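Side-chain contacts in alpha-glucosidase (Pseudoalteromonas sp. K8, PDB 5HQA), which hydrolyses alpha-glucosidic linkages as a chloride-activated, calcium-binding member of glycoside hydrolase family 97, captured here with acarbose: residues I13-D16 / P21-S24; V85-P90 / G95-R100; K291-Y296 / A340-Y345. All blocks are in the same frame, centred on the assembly; numbering follows the deposited sequence. Where two conformers were deposited one is given.

Contact 1: residues I13-D16 / P21-S24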
ATOM      1  N   ILE A  13     -13.276 -26.456   0.299  1.00 12.20           N
ATOM      2  CA  ILE A  13     -14.388 -27.289  -0.147  1.00 14.46           C
ATOM      3  C   ILE A  13     -15.449 -26.365  -0.718  1.00 15.61           C
ATOM      4  O   ILE A  13     -15.928 -25.459  -0.024  1.00 13.54           O
ATOM      5  CB  ILE A  13     -14.974 -28.145   0.982  1.00 17.60           C
ATOM      6  CG1 ILE A  13     -13.931 -29.122   1.517  1.00 21.70           C
ATOM      7  CG2 ILE A  13     -16.180 -28.922   0.468  1.00 17.29           C
ATOM      8  CD1 ILE A  13     -14.417 -29.869   2.735  1.00 23.80           C
ATOM      9  N   ILE A  14     -15.811 -26.591  -1.979  1.00 12.71           N
ATOM     10  CA  ILE A  14     -16.833 -25.816  -2.670  1.00 12.83           C
ATOM     11  C   ILE A  14     -18.071 -26.694  -2.791  1.00 16.59           C
ATOM     12  O   ILE A  14     -17.980 -27.853  -3.217  1.00 16.28           O
ATOM     13  CB  ILE A  14     -16.341 -25.340  -4.047  1.00 13.62           C
ATOM     14  CG1 ILE A  14     -15.030 -24.555  -3.909  1.00 15.30           C
ATOM     15  CG2 ILE A  14     -17.397 -24.475  -4.693  1.00 15.91           C
ATOM     16  CD1 ILE A  14     -13.774 -25.386  -4.140  1.00 17.74           C
ATOM     17  N   SER A  15     -19.221 -26.152  -2.408  1.00 15.24           N
ATOM     18  CA  SER A  15     -20.406 -26.957  -2.179  1.00 16.92           C
ATOM     19  C   SER A  15     -21.617 -26.317  -2.852  1.00 16.95           C
ATOM     20  O   SER A  15     -21.632 -25.118  -3.144  1.00 15.48           O
ATOM     21  CB  SER A  15     -20.643 -27.120  -0.671  1.00 22.05           C
ATOM     22  OG  SER A  15     -21.826 -27.852  -0.423  1.00 29.72           O
ATOM     23  N   ASP A  16     -22.643 -27.136  -3.106  1.00 17.14           N
ATOM     24  CA  ASP A  16     -23.921 -26.610  -3.576  1.00 18.20           C
ATOM     25  C   ASP A  16     -25.082 -27.126  -2.736  1.00 21.09           C
ATOM     26  O   ASP A  16     -26.235 -27.069  -3.180  1.00 22.19           O
ATOM     27  CB  ASP A  16     -24.152 -26.927  -5.059  1.00 19.21           C
ATOM     28  CG  ASP A  16     -24.179 -28.426  -5.359  1.00 23.34           C
ATOM     29  OD1 ASP A  16     -24.250 -29.255  -4.420  1.00 23.69           O
ATOM     30  OD2 ASP A  16     -24.131 -28.778  -6.560  1.00 21.42           O
ATOM     31  N   PRO A  21     -24.632 -21.780  -3.698  1.00 21.49           N
ATOM     32  CA  PRO A  21     -23.235 -22.212  -3.729  1.00 17.76           C
ATOM     33  C   PRO A  21     -22.479 -21.627  -2.541  1.00 15.90           C
ATOM     34  O   PRO A  21     -22.790 -20.536  -2.062  1.00 16.75           O
ATOM     35  CB  PRO A  21     -22.729 -21.629  -5.049  1.00 20.44           C
ATOM     36  CG  PRO A  21     -23.940 -21.640  -5.926  1.00 22.65           C
ATOM     37  CD  PRO A  21     -25.147 -21.469  -5.044  1.00 19.45           C
ATOM     38  N   SER A  22     -21.481 -22.357  -2.053  1.00 15.04           N
ATOM     39  CA  SER A  22     -20.752 -21.887  -0.886  1.00 13.35           C
ATOM     40  C   SER A  22     -19.376 -22.535  -0.870  1.00 12.80           C
ATOM     41  O   SER A  22     -19.119 -23.508  -1.584  1.00 12.81           O
ATOM     42  CB  SER A  22     -21.522 -22.196   0.412  1.00 14.55           C
ATOM     43  OG  SER A  22     -21.656 -23.600   0.591  1.00 18.31           O
ATOM     44  N   TYR A  23     -18.488 -21.976  -0.049  1.00 11.84           N
ATOM     45  CA  TYR A  23     -17.171 -22.562   0.147  1.00 11.36           C
ATOM     46  C   TYR A  23     -16.832 -22.510   1.632  1.00 13.81           C
ATOM     47  O   TYR A  23     -17.399 -21.724   2.395  1.00 12.32           O
ATOM     48  CB  TYR A  23     -16.089 -21.841  -0.688  1.00 11.61           C
ATOM     49  CG  TYR A  23     -15.725 -20.495  -0.116  1.00 11.28           C
ATOM     50  CD1 TYR A  23     -16.528 -19.383  -0.344  1.00 11.59           C
ATOM     51  CD2 TYR A  23     -14.600 -20.345   0.685  1.00 10.24           C
ATOM     52  CE1 TYR A  23     -16.213 -18.148   0.208  1.00 10.24           C
ATOM     53  CE2 TYR A  23     -14.278 -19.121   1.239  1.00  9.89           C
ATOM     54  CZ  TYR A  23     -15.084 -18.029   0.996  1.00 11.13           C
ATOM     55  OH  TYR A  23     -14.757 -16.820   1.556  1.00 11.07           O
ATOM     56  N   SER A  24     -15.911 -23.381   2.037  1.00 12.63           N
ATOM     57  CA  SER A  24     -15.336 -23.359   3.376  1.00 14.00           C
ATOM     58  C   SER A  24     -13.859 -23.708   3.265  1.00 15.40           C
ATOM     59  O   SER A  24     -13.411 -24.260   2.258  1.00 13.84           O
ATOM     60  CB  SER A  24     -16.057 -24.331   4.328  1.00 13.07           C
ATOM     61  OG  SER A  24     -15.871 -25.670   3.901  1.00 19.17           O
TER
HETATM   62  O   HOH W   1     -18.041 -26.133   1.655  1.00 28.66           O

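Contact 2: residues V85-P90 / G95-R100. With FMT (formic acid), chain I.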
ATOM      1  N   VAL A  85     -14.901 -24.159 -10.818  1.00 13.45           N
ATOM      2  CA  VAL A  85     -16.152 -24.823 -10.474  1.00 13.93           C
ATOM      3  C   VAL A  85     -17.264 -24.131 -11.241  1.00 14.63           C
ATOM      4  O   VAL A  85     -17.439 -22.916 -11.114  1.00 14.07           O
ATOM      5  CB  VAL A  85     -16.417 -24.771  -8.962  1.00 13.65           C
ATOM      6  CG1 VAL A  85     -17.674 -25.545  -8.629  1.00 14.02           C
ATOM      7  CG2 VAL A  85     -15.217 -25.316  -8.198  1.00 13.58           C
ATOM      8  N   THR A  86     -18.007 -24.888 -12.045  1.00 14.24           N
ATOM      9  CA  THR A  86     -19.087 -24.321 -12.840  1.00 16.10           C
ATOM     10  C   THR A  86     -20.415 -24.624 -12.166  1.00 17.17           C
ATOM     11  O   THR A  86     -20.682 -25.777 -11.805  1.00 15.36           O
ATOM     12  CB  THR A  86     -19.076 -24.872 -14.266  1.00 19.37           C
ATOM     13  OG1 THR A  86     -17.862 -24.477 -14.906  1.00 19.51           O
ATOM     14  CG2 THR A  86     -20.249 -24.320 -15.058  1.00 19.26           C
ATOM     15  N   PHE A  87     -21.233 -23.587 -11.990  1.00 15.30           N
ATOM     16  CA  PHE A  87     -22.560 -23.687 -11.402  1.00 14.32           C
ATOM     17  C   PHE A  87     -23.601 -23.382 -12.464  1.00 17.91           C
ATOM     18  O   PHE A  87     -23.403 -22.497 -13.304  1.00 18.70           O
ATOM     19  CB  PHE A  87     -22.746 -22.698 -10.249  1.00 14.17           C
ATOM     20  CG  PHE A  87     -21.769 -22.869  -9.128  1.00 17.67           C
ATOM     21  CD1 PHE A  87     -22.058 -23.709  -8.061  1.00 18.93           C
ATOM     22  CD2 PHE A  87     -20.572 -22.174  -9.124  1.00 16.75           C
ATOM     23  CE1 PHE A  87     -21.159 -23.862  -7.017  1.00 18.85           C
ATOM     24  CE2 PHE A  87     -19.675 -22.321  -8.082  1.00 19.00           C
ATOM     25  CZ  PHE A  87     -19.970 -23.165  -7.027  1.00 17.28           C
ATOM     26  N   ALA A  88     -24.728 -24.079 -12.409  1.00 17.25           N
ATOM     27  CA  ALA A  88     -25.802 -23.809 -13.350  1.00 17.92           C
ATOM     28  C   ALA A  88     -27.145 -23.955 -12.654  1.00 19.82           C
ATOM     29  O   ALA A  88     -27.319 -24.811 -11.782  1.00 17.36           O
ATOM     30  CB  ALA A  88     -25.737 -24.738 -14.566  1.00 17.24           C
ATOM     31  N   LYS A  89     -28.085 -23.106 -13.054  1.00 18.11           N
ATOM     32  CA  LYS A  89     -29.459 -23.135 -12.601  1.00 19.33           C
ATOM     33  C   LYS A  89     -30.364 -23.243 -13.821  1.00 21.48           C
ATOM     34  O   LYS A  89     -30.180 -22.490 -14.788  1.00 22.37           O
ATOM     35  CB  LYS A  89     -29.791 -21.860 -11.795  1.00 17.88           C
ATOM     36  CG  LYS A  89     -31.246 -21.732 -11.364  1.00 20.73           C
ATOM     37  CD  LYS A  89     -31.456 -20.424 -10.609  1.00 25.28           C
ATOM     38  CE  LYS A  89     -32.869 -20.302 -10.038  1.00 30.34           C
ATOM     39  NZ  LYS A  89     -33.922 -20.120 -11.083  1.00 31.22           N
ATOM     40  N   PRO A  90     -31.310 -24.179 -13.843  1.00 25.58           N
ATOM     41  CA  PRO A  90     -32.208 -24.288 -14.997  1.00 27.43           C
ATOM     42  C   PRO A  90     -33.178 -23.117 -15.063  1.00 30.73           C
ATOM     43  O   PRO A  90     -33.469 -22.449 -14.066  1.00 26.61           O
ATOM     44  CB  PRO A  90     -32.948 -25.606 -14.751  1.00 25.57           C
ATOM     45  CG  PRO A  90     -32.918 -25.775 -13.283  1.00 27.79           C
ATOM     46  CD  PRO A  90     -31.597 -25.197 -12.818  1.00 25.12           C
ATOM     47  N   GLY A  95     -29.336 -19.651 -15.247  1.00 23.81           N
ATOM     48  CA  GLY A  95     -28.080 -19.038 -15.617  1.00 22.07           C
ATOM     49  C   GLY A  95     -26.926 -19.944 -15.264  1.00 20.79           C
ATOM     50  O   GLY A  95     -27.103 -21.068 -14.777  1.00 19.71           O
ATOM     51  N   THR A  96     -25.730 -19.442 -15.539  0.60 19.08           N
ATOM     52  CA  THR A  96     -24.537 -20.197 -15.212  0.60 18.10           C
ATOM     53  C   THR A  96     -23.413 -19.225 -14.901  0.60 17.04           C
ATOM     54  O   THR A  96     -23.355 -18.115 -15.439  0.60 16.53           O
ATOM     55  CB  THR A  96     -24.139 -21.152 -16.347  0.60 19.27           C
ATOM     56  OG1 THR A  96     -23.020 -21.948 -15.936  0.60 19.40           O
ATOM     57  CG2 THR A  96     -23.772 -20.379 -17.608  0.60 18.79           C
ATOM     58  N   TYR A  97     -22.544 -19.643 -13.991  1.00 14.88           N
ATOM     59  CA  TYR A  97     -21.331 -18.904 -13.700  1.00 15.60           C
ATOM     60  C   TYR A  97     -20.328 -19.883 -13.128  1.00 16.65           C
ATOM     61  O   TYR A  97     -20.684 -20.981 -12.693  1.00 15.31           O
ATOM     62  CB  TYR A  97     -21.569 -17.725 -12.748  1.00 15.13           C
ATOM     63  CG  TYR A  97     -21.892 -18.083 -11.315  1.00 13.80           C
ATOM     64  CD1 TYR A  97     -23.209 -18.243 -10.899  1.00 13.85           C
ATOM     65  CD2 TYR A  97     -20.877 -18.207 -10.362  1.00 13.74           C
ATOM     66  CE1 TYR A  97     -23.512 -18.541  -9.572  1.00 14.41           C
ATOM     67  CE2 TYR A  97     -21.169 -18.509  -9.042  1.00 13.86           C
ATOM     68  CZ  TYR A  97     -22.486 -18.672  -8.652  1.00 16.30           C
ATOM     69  OH  TYR A  97     -22.773 -18.963  -7.342  1.00 18.13           O
ATOM     70  N   SER A  98     -19.067 -19.482 -13.163  1.00 13.43           N
ATOM     71  CA  SER A  98     -18.002 -20.286 -12.603  1.00 13.49           C
ATOM     72  C   SER A  98     -17.263 -19.483 -11.550  1.00 13.83           C
ATOM     73  O   SER A  98     -17.274 -18.251 -11.564  1.00 13.81           O
ATOM     74  CB  SER A  98     -17.033 -20.759 -13.693  1.00 13.89           C
ATOM     75  OG  SER A  98     -17.705 -21.608 -14.617  1.00 16.20           O
ATOM     76  N   VAL A  99     -16.640 -20.189 -10.616  1.00 12.48           N
ATOM     77  CA  VAL A  99     -15.723 -19.578  -9.666  1.00 12.01           C
ATOM     78  C   VAL A  99     -14.391 -20.301  -9.794  1.00 16.60           C
ATOM     79  O   VAL A  99     -14.345 -21.538  -9.771  1.00 16.29           O
ATOM     80  CB  VAL A  99     -16.258 -19.634  -8.225  1.00 11.65           C
ATOM     81  CG1 VAL A  99     -15.317 -18.893  -7.297  1.00 15.73           C
ATOM     82  CG2 VAL A  99     -17.624 -18.968  -8.149  1.00 13.70           C
ATOM     83  N   ARG A 100     -13.321 -19.535  -9.970  1.00 12.96           N
ATOM     84  CA  ARG A 100     -11.975 -20.080 -10.089  1.00 12.15           C
ATOM     85  C   ARG A 100     -11.285 -19.882  -8.749  1.00 13.27           C
ATOM     86  O   ARG A 100     -11.236 -18.758  -8.246  1.00 13.10           O
ATOM     87  CB  ARG A 100     -11.203 -19.383 -11.208  1.00 13.31           C
ATOM     88  CG  ARG A 100      -9.808 -19.953 -11.480  1.00 14.93           C
ATOM     89  CD  ARG A 100      -9.118 -19.205 -12.635  1.00 16.17           C
ATOM     90  NE  ARG A 100      -9.949 -19.231 -13.838  1.00 16.62           N
ATOM     91  CZ  ARG A 100      -9.905 -20.175 -14.776  1.00 18.30           C
ATOM     92  NH1 ARG A 100      -9.048 -21.193 -14.694  1.00 16.04           N
ATOM     93  NH2 ARG A 100     -10.731 -20.094 -15.809  1.00 18.48           N
TER
HETATM   94  C   FMT I 708     -10.235 -23.769 -16.966  1.00 42.11           C
HETATM   95  O1  FMT I 708     -11.302 -23.167 -16.841  1.00 41.82           O
HETATM   96  O2  FMT I 708      -9.220 -23.274 -17.466  1.00 40.46           O

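Contact 3: residues K291-Y296 / A340-Y345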
ATOM      1  N   LYS A 291      14.063  29.769  -6.189  1.00 22.52           N
ATOM      2  CA  LYS A 291      15.194  29.785  -5.268  1.00 24.25           C
ATOM      3  C   LYS A 291      15.151  28.596  -4.314  1.00 23.67           C
ATOM      4  O   LYS A 291      16.164  27.915  -4.105  1.00 20.87           O
ATOM      5  CB  LYS A 291      15.195  31.101  -4.492  1.00 27.32           C
ATOM      6  CG  LYS A 291      16.230  31.203  -3.389  1.00 33.62           C
ATOM      7  CD  LYS A 291      16.199  32.605  -2.771  1.00 43.20           C
ATOM      8  CE  LYS A 291      17.289  32.805  -1.727  1.00 51.48           C
ATOM      9  NZ  LYS A 291      17.067  31.960  -0.513  1.00 58.11           N
ATOM     10  N   ASN A 292      13.987  28.341  -3.706  0.56 19.19           N
ATOM     11  CA  ASN A 292      13.883  27.221  -2.776  0.56 18.82           C
ATOM     12  C   ASN A 292      14.116  25.896  -3.487  0.56 18.59           C
ATOM     13  O   ASN A 292      14.811  25.017  -2.966  0.56 18.68           O
ATOM     14  CB  ASN A 292      12.516  27.217  -2.084  0.56 19.35           C
ATOM     15  CG  ASN A 292      12.412  28.249  -0.973  0.56 21.39           C
ATOM     16  OD1 ASN A 292      13.421  28.735  -0.463  0.56 24.30           O
ATOM     17  ND2 ASN A 292      11.183  28.574  -0.582  0.56 21.52           N
ATOM     18  N   THR A 293      13.546  25.736  -4.682  1.00 18.42           N
ATOM     19  CA  THR A 293      13.693  24.472  -5.395  1.00 19.24           C
ATOM     20  C   THR A 293      15.152  24.217  -5.750  1.00 18.96           C
ATOM     21  O   THR A 293      15.646  23.092  -5.600  1.00 20.67           O
ATOM     22  CB  THR A 293      12.814  24.463  -6.646  1.00 19.40           C
ATOM     23  OG1 THR A 293      11.443  24.647  -6.266  1.00 18.84           O
ATOM     24  CG2 THR A 293      12.944  23.141  -7.380  1.00 17.43           C
ATOM     25  N   LYS A 294      15.868  25.257  -6.192  1.00 19.00           N
ATOM     26  CA  LYS A 294      17.285  25.095  -6.504  1.00 19.56           C
ATOM     27  C   LYS A 294      18.086  24.730  -5.264  1.00 20.81           C
ATOM     28  O   LYS A 294      19.039  23.944  -5.338  1.00 21.54           O
ATOM     29  CB  LYS A 294      17.840  26.374  -7.130  1.00 23.01           C
ATOM     30  CG  LYS A 294      17.378  26.631  -8.557  1.00 25.54           C
ATOM     31  CD  LYS A 294      18.068  27.861  -9.144  1.00 30.68           C
ATOM     32  CE  LYS A 294      17.795  27.975 -10.638  1.00 39.33           C
ATOM     33  NZ  LYS A 294      18.471  29.150 -11.275  1.00 43.23           N
ATOM     34  N   TYR A 295      17.722  25.302  -4.114  1.00 20.23           N
ATOM     35  CA  TYR A 295      18.400  24.959  -2.871  1.00 21.37           C
ATOM     36  C   TYR A 295      18.203  23.485  -2.533  1.00 20.50           C
ATOM     37  O   TYR A 295      19.155  22.797  -2.141  1.00 19.82           O
ATOM     38  CB  TYR A 295      17.896  25.863  -1.746  1.00 22.06           C
ATOM     39  CG  TYR A 295      18.193  25.380  -0.343  1.00 26.39           C
ATOM     40  CD1 TYR A 295      19.415  25.643   0.266  1.00 27.23           C
ATOM     41  CD2 TYR A 295      17.233  24.688   0.385  1.00 30.53           C
ATOM     42  CE1 TYR A 295      19.679  25.210   1.556  1.00 30.42           C
ATOM     43  CE2 TYR A 295      17.484  24.249   1.669  1.00 34.04           C
ATOM     44  CZ  TYR A 295      18.708  24.509   2.254  1.00 35.79           C
ATOM     45  OH  TYR A 295      18.941  24.067   3.543  1.00 37.55           O
ATOM     46  N   TYR A 296      16.979  22.976  -2.696  1.00 17.42           N
ATOM     47  CA  TYR A 296      16.739  21.554  -2.448  1.00 16.69           C
ATOM     48  C   TYR A 296      17.470  20.680  -3.464  1.00 19.38           C
ATOM     49  O   TYR A 296      18.000  19.619  -3.109  1.00 17.16           O
ATOM     50  CB  TYR A 296      15.236  21.261  -2.465  1.00 16.05           C
ATOM     51  CG  TYR A 296      14.547  21.475  -1.131  1.00 16.73           C
ATOM     52  CD1 TYR A 296      14.374  22.753  -0.610  1.00 15.96           C
ATOM     53  CD2 TYR A 296      14.064  20.393  -0.396  1.00 18.67           C
ATOM     54  CE1 TYR A 296      13.743  22.944   0.607  1.00 15.62           C
ATOM     55  CE2 TYR A 296      13.429  20.579   0.826  1.00 16.97           C
ATOM     56  CZ  TYR A 296      13.275  21.855   1.318  1.00 18.68           C
ATOM     57  OH  TYR A 296      12.649  22.047   2.529  1.00 18.27           O
ATOM     58  N   ALA A 340      10.940  26.442 -16.591  1.00 26.28           N
ATOM     59  CA  ALA A 340      11.980  26.303 -17.604  1.00 28.57           C
ATOM     60  C   ALA A 340      13.364  26.417 -16.986  1.00 30.20           C
ATOM     61  O   ALA A 340      14.270  25.649 -17.330  1.00 33.15           O
ATOM     62  CB  ALA A 340      11.794  27.350 -18.696  1.00 29.81           C
ATOM     63  N   ALA A 341      13.539  27.362 -16.059  1.00 26.51           N
ATOM     64  CA  ALA A 341      14.804  27.477 -15.344  1.00 26.71           C
ATOM     65  C   ALA A 341      15.093  26.219 -14.533  1.00 27.10           C
ATOM     66  O   ALA A 341      16.227  25.727 -14.517  1.00 29.47           O
ATOM     67  CB  ALA A 341      14.780  28.707 -14.439  1.00 24.64           C
ATOM     68  N   LEU A 342      14.075  25.675 -13.863  1.00 26.12           N
ATOM     69  CA  LEU A 342      14.288  24.481 -13.054  1.00 22.98           C
ATOM     70  C   LEU A 342      14.517  23.249 -13.923  1.00 23.79           C
ATOM     71  O   LEU A 342      15.235  22.326 -13.512  1.00 22.71           O
ATOM     72  CB  LEU A 342      13.102  24.284 -12.112  1.00 21.17           C
ATOM     73  CG  LEU A 342      12.981  25.416 -11.092  1.00 23.55           C
ATOM     74  CD1 LEU A 342      11.640  25.363 -10.374  1.00 22.48           C
ATOM     75  CD2 LEU A 342      14.121  25.341 -10.091  1.00 23.56           C
ATOM     76  N   THR A 343      13.921  23.214 -15.117  1.00 24.08           N
ATOM     77  CA  THR A 343      14.224  22.153 -16.073  1.00 26.09           C
ATOM     78  C   THR A 343      15.703  22.165 -16.442  1.00 26.13           C
ATOM     79  O   THR A 343      16.358  21.117 -16.460  1.00 26.93           O
ATOM     80  CB  THR A 343      13.358  22.310 -17.326  1.00 28.25           C
ATOM     81  OG1 THR A 343      11.981  22.162 -16.971  1.00 26.80           O
ATOM     82  CG2 THR A 343      13.722  21.262 -18.370  1.00 28.19           C
ATOM     83  N   LYS A 344      16.244  23.351 -16.741  1.00 26.02           N
ATOM     84  CA  LYS A 344      17.673  23.456 -17.022  1.00 29.33           C
ATOM     85  C   LYS A 344      18.493  23.063 -15.804  1.00 28.31           C
ATOM     86  O   LYS A 344      19.505  22.363 -15.926  1.00 28.14           O
ATOM     87  CB  LYS A 344      18.037  24.877 -17.455  1.00 36.60           C
ATOM     88  CG  LYS A 344      17.306  25.367 -18.686  1.00 45.96           C
ATOM     89  CD  LYS A 344      17.769  26.767 -19.079  0.94 52.01           C
ATOM     90  CE  LYS A 344      18.839  26.713 -20.148  0.96 56.98           C
ATOM     91  NZ  LYS A 344      18.276  26.201 -21.430  0.74 58.75           N
ATOM     92  N   TYR A 345      18.074  23.508 -14.620  1.00 26.49           N
ATOM     93  CA  TYR A 345      18.821  23.177 -13.414  1.00 27.58           C
ATOM     94  C   TYR A 345      18.783  21.679 -13.126  1.00 28.32           C
ATOM     95  O   TYR A 345      19.758  21.132 -12.594  1.00 28.05           O
ATOM     96  CB  TYR A 345      18.281  23.981 -12.230  1.00 27.57           C
ATOM     97  CG  TYR A 345      19.327  24.264 -11.179  1.00 29.93           C
ATOM     98  CD1 TYR A 345      20.429  25.064 -11.468  1.00 32.84           C
ATOM     99  CD2 TYR A 345      19.219  23.732  -9.901  1.00 28.58           C
ATOM    100  CE1 TYR A 345      21.391  25.329 -10.514  1.00 31.83           C
ATOM    101  CE2 TYR A 345      20.177  23.996  -8.937  1.00 27.75           C
ATOM    102  CZ  TYR A 345      21.260  24.795  -9.249  1.00 30.29           C
ATOM    103  OH  TYR A 345      22.216  25.053  -8.292  1.00 29.53           O
TER
HETATM  104  O   HOH W   2      18.420  27.490 -14.351  1.00 31.58           O

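Contact 1: residues I13-D16 / P21-S24
Ile13 and Ser24 are joined by two backbone hydrogen bonds, from Ile13 N to Ser24 O at 2.9 Å and back from Ser24 N to Ile13 O. The same exchange is made by Ser15 and Ser22, with Ser15 N 2.8 Å from Ser22 O and a return bond from Ser22 N to Ser15 O. Between these two hydrogen-bonded pairs lies the non-hydrogen-bonded pair Ile14–Tyr23. Weaker CA-H...O contacts fill the gaps: Tyr23 CA lies 3.2 Å from Ile13 O, and Ile14 CA meets Ser22 O, with Ile14 CG2 3.7 Å from that same Ser22 O. Ile13 O also accepts from a water at 2.8 Å, which is hydrogen-bonded to Ser24 OG as well.

These strands, 10-15 and 22-27, form an antiparallel beta hairpin in the N-terminal domain, which belongs to the galactose mutarotase-like clan. Its side chains divide between two faces.

On the face bearing Ile13 and the serines, van der Waals contacts are modest, Ser15 CB standing 3.9 Å from Ser22 OG. A chi1 of 177° puts Ser15 OG beside its own carbonyl carbon, where it is hydrogen-bonded to Glu17 N rather than to Ser22.

The other face is mainly apolar and buried. Ile14 CG1 approaches Tyr23 CB at 4.3 Å. With chi1 at 74° the Tyr23 ring leaves Ile14 and meets the Phe110 ring, planes about 50° apart, and its hydroxyl is hydrogen-bonded to Glu131 O.

Contact 2: residues V85-P90 / G95-R100
Phe87 and Tyr97 meet through ring and backbone alike. Their ring planes lie 30° apart, but the centroids are 5.2 Å from each other and displaced, so contact is made near the rims: Phe87 CD2 is 3.7 Å from Tyr97 CE2, and Phe87 CB lies over the margin of one Tyr97 face. Phe87 CG is anti to the carbonyl carbon (chi1 -59°), which lays the ring beside Tyr97 and Val99, whose CG2 is 3.9 Å from Phe87 CE2. In the backbone, Phe87 N donates to Tyr97 O at 2.8 Å, and Tyr97 N returns a bond to Phe87 O. In one of its two conformers Thr96 OG1 also appears to donate to Phe87 O. Strands 75-89 and 95-104 form an antiparallel hairpin, Val85–Val99 and Lys89–Gly95 being further hydrogen-bonded pairs. Thr86 OG1 and Ser98 OG, on the other face, are hydrogen-bonded at 2.9 Å.

Farther out, Pro21 packs on both rings. Arg100 forms salt bridges with Glu113 through NE and Glu82 through NH1; its NH2 hydrogen-bonds O1 of a formic acid, probably a crystallisation additive, at 3.3 Å, which Gln60 NE2 also holds. Replacing Arg100 by an alanine is likely to leave both carboxylates without their positive partner. Phe110 and Tyr112 of strand 107-114 lie against Val99.

Contact 3: residues K291-Y296 / A340-Y345
Thr293 and Lys294 pack on Leu342 and Tyr345, joining two neighbouring helices of the (beta/alpha)-barrel domain of the TIM-barrel clan. Helices 290-303 and 339-349 follow the adjacent parallel strands 264-269 and 307-310 in the chain; their segments run almost parallel, 11° apart, with axes 10.6 Å from each other.

Apolar contacts lie on the inner side. Thr293 CG2 touches Leu342 CD2 at 3.7 Å, the two side chains crossing at about a right angle. With chi1 at -59°, Thr293 sets its methyl anti to the backbone N, while OG1 bonds to Thr289 O within its own helix. Phe337 covers both Thr293 and Leu342, and Ile269 and Val310 of the barrel strands lie against Thr293.

A CH-pi contact lies farther out. Lys294 CG stands off-centre over one face of the Tyr345 ring, 4.0 Å from its centroid and 22° from the ring normal, and the extended lysine chain continues across it, bringing CE to 4.0 Å from Tyr345 CD1.

Polar links run outside the apolar patch. Tyr345 OH is hydrogen-bonded to Asp298 of helix 290-303, which ties down the ring's far end. A water accepts a weak bond from Lys294 NZ and donates to Ala341 O at 2.8 Å.

Contacts 1 and 2 are both hairpins of the N-terminal domain, belonging to different antiparallel sheets that pack on each other: Pro21 CB lies 3.4 Å from Phe87 CE1, and Ile14 CG2 3.7 Å from Phe87 CZ. In each, the face turned to the other hairpin is largely buried and apolar, and the opposite one carries serines or threonines. Contact 3 stands about 60 Å from both, between centres, on the opposite side of the chain's centre in the barrel domain. It too is partly buried, but its two helices are joined by side-chain packing, with a water only weakly held by Lys294, whereas backbone hydrogen bonds carry the hairpins. All three lie away from the metal and glycan sites.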